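Local structure of protein YCGM (Escherichia coli, 1NR9) at residues D55-L60 with H214-R219; A61-F66 with L104-V109; A86-V91 with I171-A176; K93-Y98 with I136-F141; T149-V154 with T208-G213. The protein is of unknown function but belongs to the fumarylacetoacetate hydrolase family and carries a bound magnesium ion. All coordinates share one frame; numbering follows the deposited sequence.

Contact 1: D55-L60 with H214-R219; sequences DLRQPL and HSLTTR
T218, on strand 214-219, pushes its side chain into the type I turn that runs from D55 to Q58. CB of T218 sits 3.2 Å from the carbonyl O of L56. From there OG1 of T218 swings round to lie anti to the backbone N (chi1 -160°) and gives a weak hydrogen bond to the O of Q58, 2.8 Å away. The methyl CG2 of T218 takes the other branch and meets CG of L60 at 3.7 Å, the two side chains crossing at about a right angle. One residue on, the backbone N of L60 donates to the O of R219 over 2.8 Å. P59 CG sits over one face of the R219 guanidinium, toward its rim, 3.4 Å from NH2 of R219. At the other end L216 CD1 rests on R57 CG at 3.5 Å, and a water bridges R57 O and T217 O. The turn itself is braced by an Asx turn, D55 OD1 accepting from R57 N. Strand 214-219 is the outermost strand of the antiparallel sheet within this chain. No ion pair spans the contact: backbone carbonyls, one backbone N-H, one hydroxyl and a water do the polar work, and aliphatic carbons fill in around them.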
# COMPACT_ATOMS: atom_id res chain seq x y z
N ASP A 55 -7.87 3.46 15.50
CA ASP A 55 -8.53 4.49 16.29
C ASP A 55 -7.54 5.36 17.08
O ASP A 55 -6.80 4.86 17.94
CB ASP A 55 -9.51 3.82 17.25
CG ASP A 55 -10.60 4.76 17.69
OD1 ASP A 55 -10.33 5.98 17.78
OD2 ASP A 55 -11.72 4.27 17.95
N LEU A 56 -7.52 6.66 16.80
CA LEU A 56 -6.62 7.59 17.48
C LEU A 56 -7.02 7.84 18.93
O LEU A 56 -6.22 8.35 19.72
CB LEU A 56 -6.57 8.93 16.74
CG LEU A 56 -5.63 10.02 17.30
CD1 LEU A 56 -4.21 9.48 17.44
CD2 LEU A 56 -5.64 11.22 16.36
N ARG A 57 -8.25 7.46 19.27
CA ARG A 57 -8.76 7.67 20.62
C ARG A 57 -8.32 6.62 21.61
O ARG A 57 -8.37 6.84 22.82
CB ARG A 57 -10.29 7.75 20.59
CG ARG A 57 -10.85 8.97 19.88
CD ARG A 57 -11.95 8.55 18.93
NE ARG A 57 -13.01 7.84 19.64
CZ ARG A 57 -13.77 6.89 19.11
NH1 ARG A 57 -13.61 6.49 17.86
NH2 ARG A 57 -14.71 6.31 19.86
N GLN A 58 -7.88 5.47 21.12
CA GLN A 58 -7.45 4.39 22.00
C GLN A 58 -5.93 4.39 22.13
O GLN A 58 -5.22 5.01 21.32
CB GLN A 58 -7.93 3.04 21.46
CG GLN A 58 -9.44 2.95 21.29
CD GLN A 58 -10.21 3.45 22.51
OE1 GLN A 58 -10.00 2.98 23.64
NE2 GLN A 58 -11.10 4.41 22.30
N PRO A 59 -5.40 3.72 23.17
CA PRO A 59 -3.95 3.69 23.33
C PRO A 59 -3.28 3.39 22.00
O PRO A 59 -3.85 2.68 21.17
CB PRO A 59 -3.75 2.58 24.36
CG PRO A 59 -4.94 2.77 25.26
CD PRO A 59 -6.08 3.03 24.28
N LEU A 60 -2.08 3.92 21.80
CA LEU A 60 -1.34 3.71 20.56
C LEU A 60 -0.29 2.62 20.68
O LEU A 60 0.49 2.59 21.64
CB LEU A 60 -0.68 5.02 20.11
CG LEU A 60 -1.60 6.22 19.96
CD1 LEU A 60 -0.97 7.24 19.02
CD2 LEU A 60 -2.94 5.77 19.40
N HIS A 214 -10.81 21.28 17.39
CA HIS A 214 -11.05 19.91 17.84
C HIS A 214 -9.81 19.25 18.41
O HIS A 214 -8.71 19.33 17.82
CB HIS A 214 -11.61 19.10 16.69
CG HIS A 214 -12.98 19.52 16.27
ND1 HIS A 214 -14.10 19.25 17.02
CD2 HIS A 214 -13.40 20.24 15.20
CE1 HIS A 214 -15.16 19.77 16.42
NE2 HIS A 214 -14.77 20.38 15.32
N SER A 215 -9.97 18.59 19.55
CA SER A 215 -8.86 17.91 20.20
C SER A 215 -9.20 16.54 20.73
O SER A 215 -10.34 16.25 21.09
CB SER A 215 -8.31 18.75 21.35
OG SER A 215 -7.88 20.02 20.90
N LEU A 216 -8.17 15.70 20.78
CA LEU A 216 -8.27 14.35 21.28
C LEU A 216 -6.96 14.12 22.00
O LEU A 216 -5.91 14.61 21.57
CB LEU A 216 -8.36 13.33 20.15
CG LEU A 216 -9.68 13.13 19.44
CD1 LEU A 216 -9.56 11.91 18.53
CD2 LEU A 216 -10.81 12.94 20.47
N THR A 217 -7.02 13.39 23.10
CA THR A 217 -5.82 13.09 23.84
C THR A 217 -5.75 11.59 24.02
O THR A 217 -6.72 10.96 24.45
CB THR A 217 -5.82 13.80 25.21
OG1 THR A 217 -5.90 15.21 25.00
CG2 THR A 217 -4.55 13.48 25.99
N THR A 218 -4.62 11.00 23.65
CA THR A 218 -4.42 9.58 23.80
C THR A 218 -3.03 9.35 24.43
O THR A 218 -2.42 10.31 24.90
CB THR A 218 -4.55 8.85 22.45
OG1 THR A 218 -4.82 7.46 22.68
CG2 THR A 218 -3.29 9.00 21.63
N ARG A 219 -2.56 8.11 24.46
CA ARG A 219 -1.27 7.79 25.05
C ARG A 219 -0.66 6.62 24.30
O ARG A 219 -1.36 5.88 23.61
CB ARG A 219 -1.44 7.43 26.53
CG ARG A 219 -2.31 6.21 26.76
CD ARG A 219 -2.63 6.01 28.23
NE ARG A 219 -3.66 4.99 28.44
CZ ARG A 219 -3.45 3.68 28.41
NH1 ARG A 219 -2.23 3.21 28.18
NH2 ARG A 219 -4.46 2.84 28.60
O HOH W 1 -8.20 9.00 24.41

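Contact 2: A61-F66 with L104-V109; sequences AIPSDF and LTLRDV
L106 is the bump here, and the bend between P63 and F66 is the hollow that takes it. Its CG lies anti to the carbonyl carbon (chi1 -70°), which spreads the two methyls toward the loop. CD1 of L106 lodges against CB of F66 at 3.8 Å and lies a little farther from CD1 of the F66 ring, approaching it obliquely. The other methyl, CD2 of L106, lies between CB of F66 at 4.2 Å and CG of P63 at 4.4 Å. L106 is also the N-cap residue of helix 107-116, so the loop between strands 53-55 and 69-79 closes over the very start of that helix. The first turn adds a second, smaller bump: CG2 of V109 comes to 3.4 Å from the carbonyl O of F66, and its approach to CB of that residue is looser, at 4.4 Å. D108 puts CB near the same carbonyl, while its OD1 is hydrogen-bonded to S68 OG. V69 and F126 also touch L106, and F126 touches P63 as well. The ring of F66 itself leads away from this helix and stacks on F181 of the second subunit, with K180 of that subunit packed against it as well.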
# COMPACT_ATOMS: atom_id res chain seq x y z
N ALA A 61 -0.25 1.73 19.70
CA ALA A 61 0.70 0.64 19.70
C ALA A 61 1.87 0.92 18.77
O ALA A 61 1.69 1.02 17.55
CB ALA A 61 -0.00 -0.64 19.28
N ILE A 62 3.07 1.03 19.33
CA ILE A 62 4.25 1.28 18.52
C ILE A 62 5.30 0.18 18.62
O ILE A 62 5.52 -0.38 19.69
CB ILE A 62 4.94 2.63 18.89
CG1 ILE A 62 5.40 2.61 20.35
CG2 ILE A 62 4.00 3.81 18.60
CD1 ILE A 62 6.07 3.89 20.81
N PRO A 63 5.94 -0.15 17.49
CA PRO A 63 6.98 -1.18 17.44
C PRO A 63 8.06 -0.79 18.45
O PRO A 63 8.23 0.40 18.75
CB PRO A 63 7.51 -1.08 16.02
CG PRO A 63 6.33 -0.60 15.25
CD PRO A 63 5.73 0.45 16.16
N SER A 64 8.80 -1.77 18.95
CA SER A 64 9.84 -1.47 19.92
C SER A 64 11.22 -1.98 19.51
O SER A 64 12.22 -1.62 20.12
CB SER A 64 9.46 -2.05 21.28
OG SER A 64 9.14 -3.43 21.18
N ASP A 65 11.26 -2.80 18.46
CA ASP A 65 12.52 -3.38 18.01
C ASP A 65 12.95 -2.93 16.60
O ASP A 65 13.68 -3.65 15.91
CB ASP A 65 12.42 -4.91 18.04
CG ASP A 65 11.51 -5.41 19.16
OD1 ASP A 65 11.79 -5.11 20.34
OD2 ASP A 65 10.52 -6.11 18.86
N PHE A 66 12.50 -1.76 16.17
CA PHE A 66 12.82 -1.26 14.84
C PHE A 66 13.40 0.15 14.83
O PHE A 66 13.55 0.75 13.77
CB PHE A 66 11.58 -1.29 13.96
CG PHE A 66 11.12 -2.67 13.61
CD1 PHE A 66 9.76 -2.97 13.52
CD2 PHE A 66 12.04 -3.67 13.30
CE1 PHE A 66 9.33 -4.23 13.13
CE2 PHE A 66 11.62 -4.93 12.91
CZ PHE A 66 10.26 -5.21 12.82
N LEU A 104 2.57 8.06 11.42
CA LEU A 104 3.58 7.39 12.21
C LEU A 104 4.62 6.80 11.28
O LEU A 104 4.27 6.12 10.31
CB LEU A 104 2.92 6.28 13.02
CG LEU A 104 2.71 6.57 14.51
CD1 LEU A 104 2.43 8.04 14.74
CD2 LEU A 104 1.57 5.69 15.00
N THR A 105 5.89 7.06 11.56
CA THR A 105 6.96 6.55 10.71
C THR A 105 8.19 6.08 11.46
O THR A 105 8.56 6.63 12.50
CB THR A 105 7.37 7.62 9.66
OG1 THR A 105 8.79 7.57 9.45
CG2 THR A 105 6.98 9.01 10.10
N LEU A 106 8.82 5.02 10.94
CA LEU A 106 10.04 4.46 11.52
C LEU A 106 11.25 5.15 10.86
O LEU A 106 11.81 4.62 9.89
CB LEU A 106 10.09 2.95 11.27
CG LEU A 106 9.08 2.08 12.03
CD1 LEU A 106 9.23 0.63 11.60
CD2 LEU A 106 9.33 2.20 13.53
N ARG A 107 11.66 6.31 11.41
CA ARG A 107 12.76 7.09 10.85
C ARG A 107 14.05 6.34 10.60
O ARG A 107 14.61 6.41 9.51
CB ARG A 107 13.07 8.31 11.71
CG ARG A 107 11.90 9.23 11.96
CD ARG A 107 11.17 9.69 10.70
NE ARG A 107 11.93 10.63 9.88
CZ ARG A 107 11.42 11.25 8.82
NH1 ARG A 107 10.16 11.04 8.46
NH2 ARG A 107 12.18 12.07 8.10
N ASP A 108 14.55 5.64 11.60
CA ASP A 108 15.79 4.88 11.43
C ASP A 108 15.70 4.01 10.17
O ASP A 108 16.55 4.08 9.28
CB ASP A 108 16.03 4.01 12.67
CG ASP A 108 16.40 4.84 13.89
OD1 ASP A 108 15.97 6.01 13.95
OD2 ASP A 108 17.10 4.32 14.80
N VAL A 109 14.64 3.21 10.10
CA VAL A 109 14.40 2.33 8.96
C VAL A 109 14.28 3.07 7.64
O VAL A 109 14.78 2.59 6.61
CB VAL A 109 13.11 1.54 9.15
CG1 VAL A 109 12.83 0.71 7.91
CG2 VAL A 109 13.21 0.66 10.40

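Contact 3: A86-V91 with I171-A176; sequences ATEEHV and IVPLIA
Two short helices, 88-94 and 171-178, pack against each other here, with V91 of the first set into the surface of the second. V91 reaches V172, I175 and A176, residues that line up on one side of helix 171-178 over a single turn. Its two methyls divide the work. CG1 of V91, anti to the backbone N (chi1 172°), lies 3.7 Å from CB of V172 and at the same 3.7 Å from CG2 of I175. CG2 of V91 meets CB of A176 at 3.8 Å and also touches I175. E88, one turn earlier, stretches its extended chain across V172 and P173: E88 OE1 is 3.7 Å from CG2 of V172, and E88 OE2 is 3.6 Å from CG of P173, contacts of packing rather than bonds. At the start of helix 88-94, T87 is the N-cap, its OG1 taking a weak hydrogen bond from H90 N. A water donates to both A86 O and A176 O, and S179 OG bonds A86 N and A176 O, so the preceding loop is tied to the second helix by polar links as well. I171 and I175 also touch strand 69-79, which seats helix 171-178 on the large mixed sheet. The whole is an apolar helix-helix packing in which V91 sits against V172, I175 and A176, one helical turn of its partner.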
# COMPACT_ATOMS: atom_id res chain seq x y z
N ALA A 86 -8.87 12.51 -12.05
CA ALA A 86 -9.88 13.53 -11.80
C ALA A 86 -9.50 15.00 -11.95
O ALA A 86 -8.33 15.37 -11.85
CB ALA A 86 -10.47 13.31 -10.42
N THR A 87 -10.52 15.82 -12.17
CA THR A 87 -10.36 17.26 -12.29
C THR A 87 -10.66 17.81 -10.90
O THR A 87 -11.33 17.16 -10.09
CB THR A 87 -11.39 17.88 -13.27
OG1 THR A 87 -12.67 17.95 -12.63
CG2 THR A 87 -11.51 17.04 -14.53
N GLU A 88 -10.19 19.02 -10.62
CA GLU A 88 -10.42 19.61 -9.31
C GLU A 88 -11.90 19.72 -8.99
O GLU A 88 -12.27 19.61 -7.82
CB GLU A 88 -9.77 20.98 -9.23
CG GLU A 88 -8.30 20.94 -9.58
CD GLU A 88 -7.54 22.12 -9.01
OE1 GLU A 88 -8.19 23.15 -8.70
OE2 GLU A 88 -6.30 22.01 -8.88
N GLU A 89 -12.74 19.93 -10.00
CA GLU A 89 -14.18 20.04 -9.72
C GLU A 89 -14.68 18.72 -9.14
O GLU A 89 -15.54 18.71 -8.26
CB GLU A 89 -14.99 20.36 -10.98
CG GLU A 89 -16.45 20.67 -10.64
CD GLU A 89 -17.38 20.63 -11.84
OE1 GLU A 89 -17.08 21.30 -12.85
OE2 GLU A 89 -18.41 19.93 -11.77
N HIS A 90 -14.13 17.62 -9.64
CA HIS A 90 -14.49 16.29 -9.17
C HIS A 90 -14.00 16.10 -7.74
O HIS A 90 -14.76 15.68 -6.86
CB HIS A 90 -13.88 15.24 -10.10
CG HIS A 90 -14.52 15.19 -11.45
ND1 HIS A 90 -13.86 14.73 -12.57
CD2 HIS A 90 -15.77 15.51 -11.86
CE1 HIS A 90 -14.68 14.77 -13.61
NE2 HIS A 90 -15.84 15.24 -13.20
N VAL A 91 -12.73 16.42 -7.51
CA VAL A 91 -12.15 16.30 -6.18
C VAL A 91 -13.09 17.02 -5.22
O VAL A 91 -13.67 16.38 -4.33
CB VAL A 91 -10.75 16.97 -6.09
CG1 VAL A 91 -10.26 16.99 -4.63
CG2 VAL A 91 -9.74 16.20 -6.96
N ILE A 171 -4.92 21.15 -0.91
CA ILE A 171 -5.69 19.92 -0.80
C ILE A 171 -6.33 19.40 -2.07
O ILE A 171 -6.05 18.27 -2.46
CB ILE A 171 -6.77 20.03 0.28
CG1 ILE A 171 -6.12 20.36 1.63
CG2 ILE A 171 -7.57 18.73 0.37
CD1 ILE A 171 -7.12 20.50 2.77
N VAL A 172 -7.18 20.17 -2.74
CA VAL A 172 -7.79 19.63 -3.95
C VAL A 172 -6.77 19.38 -5.08
O VAL A 172 -6.91 18.43 -5.85
CB VAL A 172 -8.96 20.50 -4.50
CG1 VAL A 172 -9.86 20.95 -3.37
CG2 VAL A 172 -8.44 21.65 -5.30
N PRO A 173 -5.73 20.23 -5.20
CA PRO A 173 -4.77 19.97 -6.28
C PRO A 173 -4.02 18.65 -6.04
O PRO A 173 -3.89 17.82 -6.94
CB PRO A 173 -3.82 21.17 -6.22
CG PRO A 173 -4.67 22.25 -5.63
CD PRO A 173 -5.44 21.52 -4.55
N LEU A 174 -3.53 18.49 -4.81
CA LEU A 174 -2.79 17.29 -4.44
C LEU A 174 -3.62 16.04 -4.72
O LEU A 174 -3.16 15.12 -5.39
CB LEU A 174 -2.40 17.35 -2.95
CG LEU A 174 -1.50 16.26 -2.37
CD1 LEU A 174 -0.20 16.15 -3.16
CD2 LEU A 174 -1.21 16.58 -0.91
N ILE A 175 -4.85 16.01 -4.20
CA ILE A 175 -5.73 14.86 -4.43
C ILE A 175 -5.91 14.63 -5.93
O ILE A 175 -5.87 13.50 -6.40
CB ILE A 175 -7.12 15.07 -3.79
CG1 ILE A 175 -6.99 14.95 -2.27
CG2 ILE A 175 -8.12 14.04 -4.32
CD1 ILE A 175 -8.30 15.19 -1.52
N ALA A 176 -6.10 15.72 -6.67
CA ALA A 176 -6.26 15.61 -8.11
C ALA A 176 -5.01 14.97 -8.69
O ALA A 176 -5.10 14.08 -9.52
CB ALA A 176 -6.46 16.99 -8.72
O HOH W 2 -5.67 13.82 -12.54

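Contact 4: K93-Y98 with I136-F141; sequences KAIAGY and IPAAEF
Y98 and I136 form an antiparallel hydrogen-bonded pair, Y98 N giving to I136 O over 2.9 Å and I136 N giving back to Y98 O, while G97 and P137 make the non-hydrogen-bonded pair next to it. Beyond the last strand residue, A138 N still reaches A96 O at 3.1 Å, coming from above the plane of that carbonyl. G97 has no side chain, and the carbonyl of I136 passes close beside its CA. The side chains gather on the face of Y98 and I136. F141 has CG anti to its backbone N (chi1 -175°), which carries the ring back to Y98: the centroids are 4.9 Å apart and the planes meet obliquely at 42°. CD2 of Y98 lies over one face of the F141 ring, 4.0 Å from F141 CG, and CG2 of I136 sits at that ring's edge, in its plane. On the tyrosine, CD1 of I95 sits over one face, toward the rim, and Y98 CE2 is 4.0 Å from CA of A138. F211 packs on both I136 and F141, joining this corner to the neighbouring sheet. Strand 95-102 also pairs with strand 69-79, and there A96 and G97 both face L78, the signature of a classic beta bulge.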
# COMPACT_ATOMS: atom_id res chain seq x y z
N LYS A 93 -16.21 18.11 -5.22
CA LYS A 93 -17.47 17.41 -5.02
C LYS A 93 -17.38 16.06 -4.31
O LYS A 93 -18.35 15.60 -3.71
CB LYS A 93 -18.18 17.22 -6.36
CG LYS A 93 -19.04 18.40 -6.79
CD LYS A 93 -20.22 18.57 -5.85
CE LYS A 93 -21.16 19.66 -6.31
NZ LYS A 93 -22.31 19.82 -5.38
N ALA A 94 -16.21 15.43 -4.36
CA ALA A 94 -16.05 14.12 -3.75
C ALA A 94 -15.57 14.02 -2.31
O ALA A 94 -15.95 13.08 -1.61
CB ALA A 94 -15.16 13.26 -4.64
N ILE A 95 -14.75 14.96 -1.84
CA ILE A 95 -14.26 14.85 -0.48
C ILE A 95 -15.44 14.83 0.50
O ILE A 95 -16.31 15.70 0.47
CB ILE A 95 -13.23 15.95 -0.14
CG1 ILE A 95 -13.76 16.86 0.96
CG2 ILE A 95 -12.82 16.69 -1.37
CD1 ILE A 95 -13.62 16.23 2.34
N ALA A 96 -15.45 13.81 1.37
CA ALA A 96 -16.53 13.58 2.33
C ALA A 96 -16.35 14.11 3.75
O ALA A 96 -17.31 14.13 4.53
CB ALA A 96 -16.84 12.06 2.39
N GLY A 97 -15.14 14.52 4.11
CA GLY A 97 -14.94 15.02 5.45
C GLY A 97 -13.49 15.26 5.80
O GLY A 97 -12.60 14.98 4.99
N TYR A 98 -13.24 15.79 7.00
CA TYR A 98 -11.89 16.08 7.45
C TYR A 98 -11.73 15.64 8.91
O TYR A 98 -12.68 15.71 9.70
CB TYR A 98 -11.60 17.57 7.34
CG TYR A 98 -11.94 18.18 6.00
CD1 TYR A 98 -10.97 18.35 5.02
CD2 TYR A 98 -13.25 18.59 5.71
CE1 TYR A 98 -11.28 18.92 3.79
CE2 TYR A 98 -13.57 19.16 4.49
CZ TYR A 98 -12.58 19.32 3.54
OH TYR A 98 -12.91 19.90 2.34
N ILE A 136 -15.18 14.95 10.24
CA ILE A 136 -16.19 15.98 10.29
C ILE A 136 -16.69 16.15 8.85
O ILE A 136 -15.90 16.45 7.94
CB ILE A 136 -15.59 17.29 10.81
CG1 ILE A 136 -15.31 17.16 12.30
CG2 ILE A 136 -16.53 18.45 10.55
CD1 ILE A 136 -14.46 18.28 12.84
N PRO A 137 -17.99 15.92 8.63
CA PRO A 137 -18.63 16.03 7.31
C PRO A 137 -18.19 17.27 6.57
O PRO A 137 -18.08 18.35 7.15
CB PRO A 137 -20.11 16.05 7.66
CG PRO A 137 -20.16 15.10 8.84
CD PRO A 137 -18.98 15.57 9.67
N ALA A 138 -17.92 17.12 5.28
CA ALA A 138 -17.46 18.25 4.47
C ALA A 138 -18.30 19.50 4.70
O ALA A 138 -17.78 20.54 5.08
CB ALA A 138 -17.48 17.88 3.00
N ALA A 139 -19.61 19.38 4.48
CA ALA A 139 -20.52 20.50 4.66
C ALA A 139 -21.01 20.57 6.10
O ALA A 139 -22.21 20.64 6.37
CB ALA A 139 -21.69 20.38 3.69
N GLU A 140 -20.07 20.55 7.03
CA GLU A 140 -20.37 20.61 8.45
C GLU A 140 -19.10 21.09 9.12
O GLU A 140 -19.07 21.41 10.30
CB GLU A 140 -20.76 19.21 8.95
CG GLU A 140 -21.42 19.19 10.32
CD GLU A 140 -22.25 17.93 10.55
OE1 GLU A 140 -23.19 17.67 9.76
OE2 GLU A 140 -21.97 17.19 11.52
N PHE A 141 -18.04 21.15 8.32
CA PHE A 141 -16.74 21.61 8.78
C PHE A 141 -16.79 23.12 8.85
O PHE A 141 -16.93 23.80 7.82
CB PHE A 141 -15.66 21.18 7.77
CG PHE A 141 -14.26 21.49 8.20
CD1 PHE A 141 -13.61 20.72 9.16
CD2 PHE A 141 -13.57 22.57 7.64
CE1 PHE A 141 -12.30 21.00 9.55
CE2 PHE A 141 -12.25 22.87 8.03
CZ PHE A 141 -11.62 22.08 8.99

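Contact 5: T149-V154 with T208-G213; sequences TLSLSV and TVTFDG
The N-H of T149 points almost straight at D212 OD2, 2.7 Å from T149 N with an N-H...O angle of 176°, and meets the carboxylate from above its plane. The other oxygen, OD1, is bonded to T148 OG1, so the carboxylate has partners in both T148 and T149, though D212 is poorly ordered. Strands 149-154 and 206-211 are the two middle strands of a four-stranded antiparallel sheet. S151 and T210 form a hydrogen-bonded pair, with S151 N to T210 O at 2.8 Å and T210 N to S151 O at 2.7 Å. S153 and T208 repeat the pattern, S153 N to T208 O measuring 3.0 Å. Their side chains add a further bond: T208 OG1 donates to S153 OG over 2.8 Å. T210 turns its hydroxyl to S215 OG on the next strand. The face of S151, S153, T208 and T210 carries the hydroxyls; the other is apolar. L150 with F211 and L152 with V209 are the non-hydrogen-bonded pairs there, and they press on V100, L102 and V73 of the large mixed sheet, so the two sheets meet through these residues. F211 swings its ring away from strand 149-154 (chi1 86°), leaving F211 CB to touch CD2 of L150 at 3.5 Å.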
# COMPACT_ATOMS: atom_id res chain seq x y z
N THR A 149 -5.91 25.01 11.57
CA THR A 149 -4.85 24.85 12.56
C THR A 149 -4.55 23.40 12.91
O THR A 149 -5.46 22.62 13.20
CB THR A 149 -5.24 25.62 13.85
OG1 THR A 149 -4.71 26.95 13.77
CG2 THR A 149 -4.73 24.92 15.10
N LEU A 150 -3.27 23.04 12.90
CA LEU A 150 -2.83 21.68 13.23
C LEU A 150 -1.79 21.72 14.34
O LEU A 150 -0.79 22.44 14.24
CB LEU A 150 -2.21 20.99 12.01
CG LEU A 150 -3.11 20.63 10.83
CD1 LEU A 150 -2.26 20.00 9.73
CD2 LEU A 150 -4.22 19.67 11.29
N SER A 151 -2.00 20.97 15.41
CA SER A 151 -1.05 20.96 16.52
C SER A 151 -0.96 19.62 17.22
O SER A 151 -1.93 18.85 17.26
CB SER A 151 -1.42 22.02 17.55
OG SER A 151 -2.73 21.80 18.05
N LEU A 152 0.23 19.33 17.75
CA LEU A 152 0.48 18.10 18.48
C LEU A 152 1.35 18.37 19.69
O LEU A 152 2.45 18.94 19.58
CB LEU A 152 1.18 17.07 17.59
CG LEU A 152 1.59 15.75 18.26
CD1 LEU A 152 1.96 14.74 17.19
CD2 LEU A 152 2.78 15.95 19.17
N SER A 153 0.88 17.97 20.86
CA SER A 153 1.68 18.17 22.05
C SER A 153 2.00 16.82 22.66
O SER A 153 1.17 15.91 22.66
CB SER A 153 0.94 19.04 23.06
OG SER A 153 -0.25 18.41 23.49
N VAL A 154 3.21 16.67 23.16
CA VAL A 154 3.60 15.44 23.80
C VAL A 154 3.89 15.81 25.25
O VAL A 154 4.68 16.73 25.51
CB VAL A 154 4.86 14.84 23.17
CG1 VAL A 154 5.19 13.51 23.83
CG2 VAL A 154 4.64 14.65 21.69
N THR A 208 -1.65 14.95 22.72
CA THR A 208 -2.95 15.48 22.35
C THR A 208 -2.81 16.13 20.96
O THR A 208 -1.94 16.98 20.73
CB THR A 208 -3.49 16.46 23.43
OG1 THR A 208 -2.91 17.75 23.26
CG2 THR A 208 -3.13 15.97 24.81
N VAL A 209 -3.63 15.68 20.01
CA VAL A 209 -3.60 16.18 18.64
C VAL A 209 -4.74 17.19 18.50
O VAL A 209 -5.77 17.07 19.16
CB VAL A 209 -3.80 15.03 17.63
CG1 VAL A 209 -5.14 14.37 17.86
CG2 VAL A 209 -3.73 15.55 16.22
N THR A 210 -4.56 18.19 17.63
CA THR A 210 -5.59 19.21 17.47
C THR A 210 -5.69 19.82 16.10
O THR A 210 -4.67 20.14 15.48
CB THR A 210 -5.36 20.36 18.44
OG1 THR A 210 -5.71 19.95 19.76
CG2 THR A 210 -6.18 21.57 18.05
N PHE A 211 -6.91 19.99 15.62
CA PHE A 211 -7.12 20.62 14.33
C PHE A 211 -8.40 21.44 14.39
O PHE A 211 -9.46 20.93 14.78
CB PHE A 211 -7.13 19.59 13.19
CG PHE A 211 -8.46 18.93 12.93
CD1 PHE A 211 -9.26 19.35 11.86
CD2 PHE A 211 -8.91 17.89 13.73
CE1 PHE A 211 -10.50 18.74 11.60
CE2 PHE A 211 -10.15 17.28 13.47
CZ PHE A 211 -10.94 17.71 12.41
N ASP A 212 -8.27 22.73 14.07
CA ASP A 212 -9.35 23.70 14.07
C ASP A 212 -10.48 23.51 15.08
O ASP A 212 -11.59 23.12 14.73
CB ASP A 212 -9.97 23.83 12.68
CG ASP A 212 -9.40 25.00 11.90
OD1 ASP A 212 -9.97 25.33 10.83
OD2 ASP A 212 -8.40 25.60 12.36
N GLY A 213 -10.18 23.79 16.34
CA GLY A 213 -11.20 23.68 17.36
C GLY A 213 -11.52 22.29 17.89
O GLY A 213 -12.40 22.14 18.74

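Contacts 1 and 5 share one antiparallel sheet: 208-213 and 214-219 follow each other in the chain and pair side by side, with a backbone hydrogen bond between L216 and V209. Contact 5 is a regular strand pair, whereas contact 1 fastens an irregular turn to the sheet's last strand. Contact 4 leads into the same region from the mixed sheet, I136 and F141 packing on F211. Contacts 3 and 4 both draw on helix 88-94, yet contact 3 joins helices mainly through methyl groups and contact 4 relies on backbone bonds plus an aromatic pair. Contact 2 lies at the surface, almost wholly apolar and extended by the second subunit; the other four are partly buried.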